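Uncharacterized protein (Enterococcus faecalis, PDB 3CLQ) is of unknown function but belongs to the AllG family, named for a subunit of oxamate carbamoyltransferase, and may therefore take part in related carbamoyl-transfer chemistry. Local coordinates at residues V18-I22 against T349-N354; E189-R193 against I383-I387; A241-L245 against I309-Y313; A319-A323 against I357-D361. One frame throughout, in Å; residues are numbered along the deposited sequence.

Contact 1: residues V18-I22 against T349-N354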
loop_
_atom_site.group_PDB
_atom_site.type_symbol
_atom_site.label_atom_id
_atom_site.label_comp_id
_atom_site.label_asym_id
_atom_site.label_seq_id
_atom_site.Cartn_x
_atom_site.Cartn_y
_atom_site.Cartn_z
ATOM N N VAL B 18 20.425 20.252 -6.562
ATOM C CA VAL B 18 19.170 19.724 -6.017
ATOM C C VAL B 18 18.069 19.675 -7.068
ATOM O O VAL B 18 17.151 18.848 -6.979
ATOM C CB VAL B 18 18.683 20.478 -4.737
ATOM C CG1 VAL B 18 18.232 21.890 -5.048
ATOM C CG2 VAL B 18 17.545 19.713 -4.071
ATOM N N THR B 19 18.162 20.547 -8.070
ATOM C CA THR B 19 17.205 20.520 -9.166
ATOM C C THR B 19 17.398 19.277 -9.995
ATOM O O THR B 19 16.432 18.739 -10.513
ATOM C CB THR B 19 17.279 21.757 -10.084
ATOM O OG1 THR B 19 16.897 22.917 -9.344
ATOM C CG2 THR B 19 16.297 21.620 -11.242
ATOM N N ARG B 20 18.630 18.809 -10.134
ATOM C CA ARG B 20 18.813 17.576 -10.860
ATOM C C ARG B 20 18.163 16.443 -10.080
ATOM O O ARG B 20 17.295 15.751 -10.592
ATOM C CB ARG B 20 20.266 17.293 -11.143
ATOM C CG ARG B 20 20.896 18.293 -12.084
ATOM C CD ARG B 20 22.130 17.698 -12.703
ATOM N NE ARG B 20 22.153 17.977 -14.129
ATOM C CZ ARG B 20 22.633 17.159 -15.066
ATOM N NH1 ARG B 20 23.139 15.969 -14.755
ATOM N NH2 ARG B 20 22.599 17.547 -16.327
ATOM N N ILE B 21 18.529 16.309 -8.822
ATOM C CA ILE B 21 18.011 15.261 -7.972
ATOM C C ILE B 21 16.495 15.215 -8.013
ATOM O O ILE B 21 15.901 14.173 -8.295
ATOM C CB ILE B 21 18.511 15.501 -6.544
ATOM C CG1 ILE B 21 20.041 15.490 -6.535
ATOM C CG2 ILE B 21 17.912 14.500 -5.541
ATOM C CD1 ILE B 21 20.666 16.058 -5.250
ATOM N N ILE B 22 15.859 16.350 -7.757
ATOM C CA ILE B 22 14.389 16.391 -7.697
ATOM C C ILE B 22 13.758 16.021 -9.026
ATOM O O ILE B 22 12.768 15.287 -9.070
ATOM C CB ILE B 22 13.891 17.788 -7.275
ATOM C CG1 ILE B 22 14.082 17.998 -5.774
ATOM C CG2 ILE B 22 12.429 18.015 -7.689
ATOM C CD1 ILE B 22 14.036 19.456 -5.374
ATOM N N THR B 349 18.356 21.129 1.225
ATOM C CA THR B 349 18.295 22.333 0.392
ATOM C C THR B 349 16.870 22.840 0.074
ATOM O O THR B 349 16.613 24.051 0.148
ATOM C CB THR B 349 19.108 22.164 -0.902
ATOM O OG1 THR B 349 20.399 21.604 -0.598
ATOM C CG2 THR B 349 19.272 23.504 -1.594
ATOM N N LYS B 350 15.968 21.930 -0.303
ATOM C CA LYS B 350 14.537 22.263 -0.476
ATOM C C LYS B 350 13.699 20.995 -0.508
ATOM O O LYS B 350 14.256 19.908 -0.584
ATOM C CB LYS B 350 14.265 23.112 -1.732
ATOM C CG LYS B 350 14.500 22.399 -3.062
ATOM C CD LYS B 350 14.014 23.233 -4.258
ATOM C CE LYS B 350 14.915 24.442 -4.514
ATOM N NZ LYS B 350 14.594 25.072 -5.827
ATOM N N GLU B 351 12.375 21.142 -0.422
ATOM C CA GLU B 351 11.430 20.005 -0.486
ATOM C C GLU B 351 11.256 19.519 -1.921
ATOM O O GLU B 351 11.117 20.310 -2.839
ATOM C CB GLU B 351 10.037 20.392 0.040
ATOM C CG GLU B 351 10.007 21.090 1.387
ATOM C CD GLU B 351 8.581 21.459 1.846
ATOM O OE1 GLU B 351 7.587 21.023 1.208
ATOM O OE2 GLU B 351 8.455 22.198 2.857
ATOM N N ASN B 352 11.250 18.210 -2.118
ATOM C CA ASN B 352 10.877 17.652 -3.405
ATOM C C ASN B 352 9.345 17.649 -3.568
ATOM O O ASN B 352 8.658 16.876 -2.908
ATOM C CB ASN B 352 11.413 16.233 -3.482
ATOM C CG ASN B 352 11.124 15.584 -4.793
ATOM O OD1 ASN B 352 10.369 16.122 -5.609
ATOM N ND2 ASN B 352 11.721 14.423 -5.026
ATOM N N PRO B 353 8.799 18.500 -4.451
ATOM C CA PRO B 353 7.321 18.530 -4.582
ATOM C C PRO B 353 6.693 17.258 -5.206
ATOM O O PRO B 353 5.501 16.983 -5.014
ATOM C CB PRO B 353 7.066 19.759 -5.468
ATOM C CG PRO B 353 8.317 19.954 -6.240
ATOM C CD PRO B 353 9.464 19.458 -5.357
ATOM N N ASN B 354 7.494 16.484 -5.928
ATOM C CA ASN B 354 7.021 15.293 -6.612
ATOM C C ASN B 354 6.856 14.093 -5.691
ATOM O O ASN B 354 6.370 13.049 -6.117
ATOM C CB ASN B 354 8.018 14.924 -7.711
ATOM C CG ASN B 354 8.075 15.960 -8.810
ATOM O OD1 ASN B 354 7.072 16.242 -9.435
ATOM N ND2 ASN B 354 9.252 16.543 -9.044
#

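Contact 2: residues E189-R193 against I383-I387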
loop_
_atom_site.group_PDB
_atom_site.type_symbol
_atom_site.label_atom_id
_atom_site.label_comp_id
_atom_site.label_asym_id
_atom_site.label_seq_id
_atom_site.Cartn_x
_atom_site.Cartn_y
_atom_site.Cartn_z
ATOM N N GLU B 189 8.355 3.925 3.883
ATOM C CA GLU B 189 9.368 4.962 3.881
ATOM C C GLU B 189 10.517 4.511 3.008
ATOM O O GLU B 189 11.525 5.209 2.874
ATOM C CB GLU B 189 9.827 5.313 5.297
ATOM C CG GLU B 189 9.942 4.137 6.231
ATOM C CD GLU B 189 11.082 3.202 5.867
ATOM O OE1 GLU B 189 10.928 2.415 4.912
ATOM O OE2 GLU B 189 12.135 3.235 6.539
ATOM N N CYS B 190 10.352 3.329 2.422
ATOM C CA CYS B 190 11.269 2.799 1.401
ATOM C C CYS B 190 12.688 2.472 1.871
ATOM O O CYS B 190 13.604 2.425 1.085
ATOM C CB CYS B 190 11.296 3.702 0.150
ATOM S SG CYS B 190 9.683 3.802 -0.766
ATOM N N HIS B 191 12.857 2.235 3.160
ATOM C CA HIS B 191 14.103 1.710 3.690
ATOM C C HIS B 191 13.737 0.479 4.531
ATOM O O HIS B 191 14.001 -0.656 4.128
ATOM C CB HIS B 191 14.782 2.770 4.550
ATOM C CG HIS B 191 16.183 2.435 4.941
ATOM N ND1 HIS B 191 17.174 3.391 5.038
ATOM C CD2 HIS B 191 16.761 1.258 5.283
ATOM C CE1 HIS B 191 18.302 2.815 5.417
ATOM N NE2 HIS B 191 18.080 1.520 5.573
ATOM N N ASN B 192 13.094 0.714 5.677
ATOM C CA ASN B 192 12.730 -0.348 6.615
ATOM C C ASN B 192 11.382 -1.021 6.336
ATOM O O ASN B 192 11.247 -2.233 6.480
ATOM C CB ASN B 192 12.723 0.217 8.020
ATOM C CG ASN B 192 14.080 0.763 8.424
ATOM O OD1 ASN B 192 15.018 -0.017 8.658
ATOM N ND2 ASN B 192 14.207 2.109 8.503
ATOM N N ARG B 193 10.382 -0.230 5.949
ATOM C CA ARG B 193 9.073 -0.765 5.621
ATOM C C ARG B 193 8.840 -0.586 4.112
ATOM O O ARG B 193 8.811 0.540 3.611
ATOM C CB ARG B 193 7.980 -0.138 6.503
ATOM C CG ARG B 193 6.628 0.041 5.844
ATOM C CD ARG B 193 5.477 0.364 6.801
ATOM N NE ARG B 193 5.075 -0.852 7.490
ATOM C CZ ARG B 193 3.895 -1.464 7.393
ATOM N NH1 ARG B 193 2.929 -0.979 6.646
ATOM N NH2 ARG B 193 3.690 -2.566 8.085
ATOM N N ILE B 383 19.435 8.370 10.357
ATOM C CA ILE B 383 19.081 7.258 9.492
ATOM C C ILE B 383 18.514 6.092 10.283
ATOM O O ILE B 383 19.032 5.734 11.327
ATOM C CB ILE B 383 20.230 6.841 8.573
ATOM C CG1 ILE B 383 20.431 5.347 8.612
ATOM C CG2 ILE B 383 21.540 7.503 8.951
ATOM C CD1 ILE B 383 21.647 4.968 7.855
ATOM N N ASN B 384 17.409 5.537 9.812
ATOM C CA ASN B 384 16.830 4.359 10.439
ATOM C C ASN B 384 17.254 3.173 9.595
ATOM O O ASN B 384 17.123 3.193 8.370
ATOM C CB ASN B 384 15.294 4.441 10.462
ATOM C CG ASN B 384 14.732 5.412 11.540
ATOM O OD1 ASN B 384 13.622 5.968 11.368
ATOM N ND2 ASN B 384 15.459 5.583 12.655
ATOM N N THR B 385 17.765 2.138 10.234
ATOM C CA THR B 385 18.302 1.004 9.505
ATOM C C THR B 385 18.156 -0.255 10.348
ATOM O O THR B 385 17.901 -0.178 11.565
ATOM C CB THR B 385 19.790 1.228 9.152
ATOM O OG1 THR B 385 20.388 -0.018 8.791
ATOM C CG2 THR B 385 20.561 1.768 10.345
ATOM N N ALA B 386 18.302 -1.411 9.705
ATOM C CA ALA B 386 18.268 -2.686 10.414
ATOM C C ALA B 386 19.546 -2.898 11.222
ATOM O O ALA B 386 20.634 -2.533 10.765
ATOM C CB ALA B 386 18.077 -3.836 9.428
ATOM N N ILE B 387 19.421 -3.482 12.415
ATOM C CA ILE B 387 20.610 -3.935 13.145
ATOM C C ILE B 387 20.925 -5.413 12.839
ATOM O O ILE B 387 20.049 -6.277 12.864
ATOM C CB ILE B 387 20.564 -3.584 14.664
ATOM C CG1 ILE B 387 19.530 -4.398 15.407
ATOM C CG2 ILE B 387 20.140 -2.136 14.878
ATOM C CD1 ILE B 387 19.137 -3.735 16.700
#

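Contact 3: residues A241-L245 against I309-Y313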
loop_
_atom_site.group_PDB
_atom_site.type_symbol
_atom_site.label_atom_id
_atom_site.label_comp_id
_atom_site.label_asym_id
_atom_site.label_seq_id
_atom_site.Cartn_x
_atom_site.Cartn_y
_atom_site.Cartn_z
ATOM N N ALA B 241 17.024 5.928 -5.930
ATOM C CA ALA B 241 17.746 7.023 -5.270
ATOM C C ALA B 241 19.162 7.230 -5.846
ATOM O O ALA B 241 19.608 8.367 -6.062
ATOM C CB ALA B 241 17.797 6.809 -3.766
ATOM N N LYS B 242 19.858 6.123 -6.087
ATOM C CA LYS B 242 21.203 6.195 -6.623
ATOM C C LYS B 242 21.177 6.879 -7.977
ATOM O O LYS B 242 22.038 7.711 -8.308
ATOM C CB LYS B 242 21.779 4.801 -6.766
ATOM C CG LYS B 242 23.057 4.756 -7.572
ATOM C CD LYS B 242 24.157 5.601 -6.963
ATOM C CE LYS B 242 25.509 5.097 -7.401
ATOM N NZ LYS B 242 26.590 6.123 -7.152
ATOM N N CYS B 243 20.170 6.516 -8.760
ATOM C CA CYS B 243 19.984 7.090 -10.072
ATOM C C CYS B 243 19.726 8.600 -10.006
ATOM O O CYS B 243 20.349 9.354 -10.741
ATOM C CB CYS B 243 18.861 6.367 -10.788
ATOM S SG CYS B 243 18.436 7.049 -12.403
ATOM N N ALA B 244 18.828 9.041 -9.128
ATOM C CA ALA B 244 18.601 10.474 -8.931
ATOM C C ALA B 244 19.829 11.201 -8.353
ATOM O O ALA B 244 20.334 12.164 -8.936
ATOM C CB ALA B 244 17.403 10.689 -8.042
ATOM N N LEU B 245 20.313 10.738 -7.206
ATOM C CA LEU B 245 21.506 11.306 -6.593
ATOM C C LEU B 245 22.715 11.499 -7.545
ATOM O O LEU B 245 23.298 12.589 -7.613
ATOM C CB LEU B 245 21.907 10.493 -5.382
ATOM C CG LEU B 245 21.385 10.966 -4.020
ATOM C CD1 LEU B 245 20.774 12.338 -4.151
ATOM C CD2 LEU B 245 20.411 9.993 -3.408
ATOM N N ILE B 309 21.361 5.538 1.002
ATOM C CA ILE B 309 21.266 6.443 -0.132
ATOM C C ILE B 309 19.840 6.977 -0.106
ATOM O O ILE B 309 19.514 8.060 -0.578
ATOM C CB ILE B 309 21.539 5.699 -1.461
ATOM C CG1 ILE B 309 21.658 6.692 -2.613
ATOM C CG2 ILE B 309 20.487 4.603 -1.733
ATOM C CD1 ILE B 309 23.023 7.306 -2.711
ATOM N N THR B 310 18.999 6.148 0.458
ATOM C CA THR B 310 17.621 6.424 0.697
ATOM C C THR B 310 17.385 7.732 1.504
ATOM O O THR B 310 16.683 8.636 1.062
ATOM C CB THR B 310 17.059 5.158 1.381
ATOM O OG1 THR B 310 16.733 4.189 0.361
ATOM C CG2 THR B 310 15.880 5.447 2.209
ATOM N N GLU B 311 17.971 7.841 2.681
ATOM C CA GLU B 311 17.894 9.098 3.382
ATOM C C GLU B 311 18.702 10.186 2.686
ATOM O O GLU B 311 18.393 11.378 2.855
ATOM C CB GLU B 311 18.312 8.932 4.837
ATOM C CG GLU B 311 18.749 7.515 5.138
ATOM C CD GLU B 311 17.724 6.754 5.959
ATOM O OE1 GLU B 311 17.002 7.401 6.746
ATOM O OE2 GLU B 311 17.654 5.508 5.836
ATOM N N THR B 312 19.715 9.799 1.902
ATOM C CA THR B 312 20.459 10.804 1.124
ATOM C C THR B 312 19.525 11.468 0.131
ATOM O O THR B 312 19.731 12.620 -0.203
ATOM C CB THR B 312 21.693 10.263 0.330
ATOM O OG1 THR B 312 22.633 9.658 1.209
ATOM C CG2 THR B 312 22.405 11.404 -0.377
ATOM N N TYR B 313 18.515 10.720 -0.331
ATOM C CA TYR B 313 17.526 11.150 -1.321
ATOM C C TYR B 313 16.371 11.946 -0.710
ATOM O O TYR B 313 15.787 12.807 -1.359
ATOM C CB TYR B 313 16.931 9.929 -2.035
ATOM C CG TYR B 313 15.869 10.282 -3.083
ATOM C CD1 TYR B 313 16.219 10.835 -4.308
ATOM C CD2 TYR B 313 14.525 10.091 -2.825
ATOM C CE1 TYR B 313 15.253 11.174 -5.248
ATOM C CE2 TYR B 313 13.552 10.414 -3.746
ATOM C CZ TYR B 313 13.913 10.952 -4.956
ATOM O OH TYR B 313 12.931 11.256 -5.885
#

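Contact 4: residues A319-A323 against I357-D361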
loop_
_atom_site.group_PDB
_atom_site.type_symbol
_atom_site.label_atom_id
_atom_site.label_comp_id
_atom_site.label_asym_id
_atom_site.label_seq_id
_atom_site.Cartn_x
_atom_site.Cartn_y
_atom_site.Cartn_z
ATOM N N ALA B 319 11.991 10.304 5.899
ATOM C CA ALA B 319 10.540 10.251 5.696
ATOM C C ALA B 319 9.838 9.575 6.849
ATOM O O ALA B 319 8.652 9.406 6.816
ATOM C CB ALA B 319 10.188 9.568 4.404
HETATM N N MSE B 320 10.584 9.185 7.866
HETATM C CA MSE B 320 10.019 8.586 9.062
HETATM C C MSE B 320 8.521 8.850 9.225
HETATM O O MSE B 320 7.739 7.923 9.347
HETATM C CB MSE B 320 10.760 9.146 10.261
HETATM C CG MSE B 320 11.168 8.141 11.301
HETATM SE SE MSE B 320 12.169 9.060 12.717
HETATM C CE MSE B 320 11.739 7.755 14.137
ATOM N N ALA B 321 8.123 10.116 9.212
ATOM C CA ALA B 321 6.737 10.504 9.508
ATOM C C ALA B 321 5.676 9.785 8.689
ATOM O O ALA B 321 4.544 9.644 9.130
ATOM C CB ALA B 321 6.561 11.998 9.344
ATOM N N ALA B 322 6.038 9.360 7.491
ATOM C CA ALA B 322 5.105 8.747 6.552
ATOM C C ALA B 322 4.743 7.321 6.949
ATOM O O ALA B 322 3.808 6.744 6.410
ATOM C CB ALA B 322 5.705 8.736 5.176
ATOM N N ALA B 323 5.467 6.769 7.915
ATOM C CA ALA B 323 5.407 5.356 8.164
ATOM C C ALA B 323 5.248 5.069 9.636
ATOM O O ALA B 323 6.129 4.424 10.239
ATOM C CB ALA B 323 6.678 4.726 7.664
ATOM N N ILE B 357 4.754 13.865 1.957
ATOM C CA ILE B 357 4.302 13.128 3.138
ATOM C C ILE B 357 2.968 13.632 3.652
ATOM O O ILE B 357 2.872 14.720 4.216
ATOM C CB ILE B 357 5.289 13.280 4.283
ATOM C CG1 ILE B 357 6.708 12.869 3.845
ATOM C CG2 ILE B 357 4.824 12.471 5.484
ATOM C CD1 ILE B 357 7.751 13.479 4.716
ATOM N N PRO B 358 1.921 12.823 3.493
ATOM C CA PRO B 358 0.557 13.237 3.790
ATOM C C PRO B 358 0.389 13.808 5.204
ATOM O O PRO B 358 -0.069 14.947 5.373
ATOM C CB PRO B 358 -0.221 11.939 3.642
ATOM C CG PRO B 358 0.555 11.189 2.633
ATOM C CD PRO B 358 1.969 11.435 3.018
ATOM N N VAL B 359 0.766 13.039 6.216
ATOM C CA VAL B 359 0.509 13.502 7.577
ATOM C C VAL B 359 1.135 14.885 7.869
ATOM O O VAL B 359 0.629 15.625 8.694
ATOM C CB VAL B 359 0.899 12.446 8.646
ATOM C CG1 VAL B 359 2.396 12.376 8.801
ATOM C CG2 VAL B 359 0.197 12.750 9.972
ATOM N N LEU B 360 2.221 15.236 7.186
ATOM C CA LEU B 360 2.782 16.591 7.313
ATOM C C LEU B 360 2.220 17.543 6.245
ATOM O O LEU B 360 2.980 18.238 5.557
ATOM C CB LEU B 360 4.303 16.545 7.218
ATOM C CG LEU B 360 5.111 16.344 8.510
ATOM C CD1 LEU B 360 4.241 16.055 9.755
ATOM C CD2 LEU B 360 6.194 15.305 8.332
ATOM N N ASP B 361 0.894 17.541 6.094
ATOM C CA ASP B 361 0.214 18.402 5.128
ATOM C C ASP B 361 0.847 18.333 3.734
ATOM O O ASP B 361 0.882 19.336 3.014
ATOM C CB ASP B 361 0.224 19.860 5.608
ATOM C CG ASP B 361 -0.545 20.069 6.910
ATOM O OD1 ASP B 361 -1.554 19.348 7.149
ATOM O OD2 ASP B 361 -0.147 20.979 7.684
#

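Contact 1: residues V18-I22 against T349-N354
Ile22 of helix 6-23 lies against Lys350, Asn352 and Pro353, and here the packing is dense. Ile22 CD1 sits on the aliphatic stem of Lys350, 3.8 Å from Lys350 CG, the two chains crossing at about a right angle. The Ile22 and Asn352 side chains slide past each other in opposite directions, with Ile22 CG1 3.9 Å from Asn352 CB. Ile22 CG2, placed anti to the backbone N by a chi1 of -76°, meets Asn352 OD1 at 3.5 Å and Pro353 CD at 4.0 Å. The same Asn352 OD1 accepts a hydrogen bond from the backbone N of Asn354 at 2.9 Å, the donor standing 42° above the carbonyl plane; this Asx turn goes with the corner the chain makes at Pro353 and Asn354. The edge strand 348-352 carries a classic beta bulge, Thr349 and Lys350 both facing Thr367 of strand 363-369. The helix runs almost parallel to residues 350-352, their axes 9.5 Å apart. Toward Thr349 the fit is looser: Val18 CG1 lies 4.0 Å from Thr349 CG2. Lys350 carries NZ to a salt bridge with Glu15, on the more open flank. Glu351 CB points away from the helix, and OE1 is hydrogen-bonded to Gly364 N. A bound di(hydroxyethyl)ether, probably from the crystallisation liquor, lies about 5 Å from the Asn354 side chain.

Contact 2: residues E189-R193 against I383-I387
The carbonyl oxygen of Asn384 is met by two side chains of the loop 189-193, the ring of His191 and the amide of Asn192. It stands over the centre of one face of the imidazole, 3.2 Å above the ring plane, too far out of that plane for either ring nitrogen to bond it. Asn192 ND2 gives Asn384 O a hydrogen bond of 3.1 Å, fairly straight at the hydrogen (154°) but arriving almost perpendicular to the carbonyl plane, not along a lone pair. The side chains of Asn192 and Asn384 cross at about a right angle, their amide planes 55° apart, and Asn192 OD1 rests 3.5 Å from Thr385 CA. Glu189 sets the loop as a second shell. Its OE1 accepts hydrogen bonds from His191 N and Arg193 N on opposite faces of the carboxylate, while Glu189 OE2 takes one from Asn192 N on the syn side at 2.8 Å and another from Asn192 ND2 at 3.1 Å, which fixes the turn of the amide. Ser307 touches His191, and a weak, doubtful hydrogen bond links His191 ND1 to Glu311 OE2, a pattern resembling a Ser-His-Glu triad, though no such role is established. The segment lies in the loop between helices 176-183 and 195-210; strand 383-388 pairs with 396-402, and helix 309-313 packs against His191 through Thr310.

Contact 3: residues A241-L245 against I309-Y313
Ala241 and Leu245, one turn apart on helix 234-247, face Ile309 and Tyr313, one turn apart on the short helix 309-313; the axes pass 9.2 Å from each other at 49°. Most of the contact is aliphatic. Ala241 CB touches Tyr313 CB at 3.7 Å and lies 4.0 Å from Ile309 CG2. Leu245 slides past Ile309 in the opposite direction, its CD2 3.6 Å from Ile309 CG1, and its CG meets the methyl CG2 of Thr312 at 3.8 Å. The aromatic part belongs to Tyr313. With CG anti to the backbone N (chi1 179°), the ring extends across helix 234-247, roughly square to its axis; Leu245 CD2 comes to its edge near the ring plane, and Ala244 CB lies 3.6 Å from CE1 of Tyr313. The polar ends find partners other than the facing helix: Thr312 OG1 bonds to Ala308 O, and Lys242 NZ forms a salt bridge with Asp246. Across the interface, methyl carbons meet the backbone instead, as where Leu245 CD2 lies 3.5 Å from Ile309 O. Every touching residue is buried, so this helix pair is held by shape and exclusion of water, and small alanines let the tyrosine ring lie close to the neighbouring helix.

Contact 4: residues A319-A323 against I357-D361
Ile357 points toward the turn 319-323, and its branches divide that surface between them. CB itself stays back from the turn. From it CG2, which a chi1 of -54° leaves on the far side of CB from the backbone N, reaches Ala322 CB at 3.8 Å and has Ala321 CB farther off at 4.3 Å. CG1 leads the other way, and CD1 at its tip comes to 4.4 Å from Ala319 CA, a light touch that ends the chain's run over the turn. Two further residues of the loop 358-362 close on Ala321. Leu360 brings CD2 to 3.5 Å from Ala321 CB, and Val359 lays CG1 over the backbone, 3.5 Å from Ala321 O. The opposing surface is a piece of 3-10 helix, knit by the bonds Ala322 N to Ala319 O at 2.7 Å and Ala323 N to Met320 O. Helix 334-343 receives the side chain of Met320, a selenomethionine, and supplies Ser341 OG to the backbone N of Ala321. On the other side the loop belongs to a beta hairpin, in which strand 356-357 pairs antiparallel with 363-369 and Ile357 bonds to Met363. Pro358 and Asp361 meet Pro324 and Val334 of the second subunit, which places this loop at the dimer interface. Between the two segments the side chains meet by apolar contact, with one methyl also resting against a backbone carbonyl: three branched side chains settle on Ala319, Ala321 and Ala322, whose short methyls let the hairpin come near the backbone of the turn, with close fit in place of directional bonds.

How the contacts relate
From the N terminus, contact 1 opens first: helix 6-23 meets strand 348-352, closing a loop of 326 residues. Contact 2 opens at the loop 189-193 and closes at strand 383-388, so it crosses contact 1. Contact 3, which joins helices 234-247 and 309-313, is nested inside both. Contact 4 follows contact 3 in series; it crosses contact 1 and lies nested within contact 2. Contact 3 sits between two others, touching contact 1 where Ile21 packs on Leu245 and contact 2 where Glu311 lies beside Ile383. Contacts 2 and 4 meet through Asn384 and Met320. Contacts 1 and 4, with centres 17 Å apart, both involve strands of one three-stranded sheet.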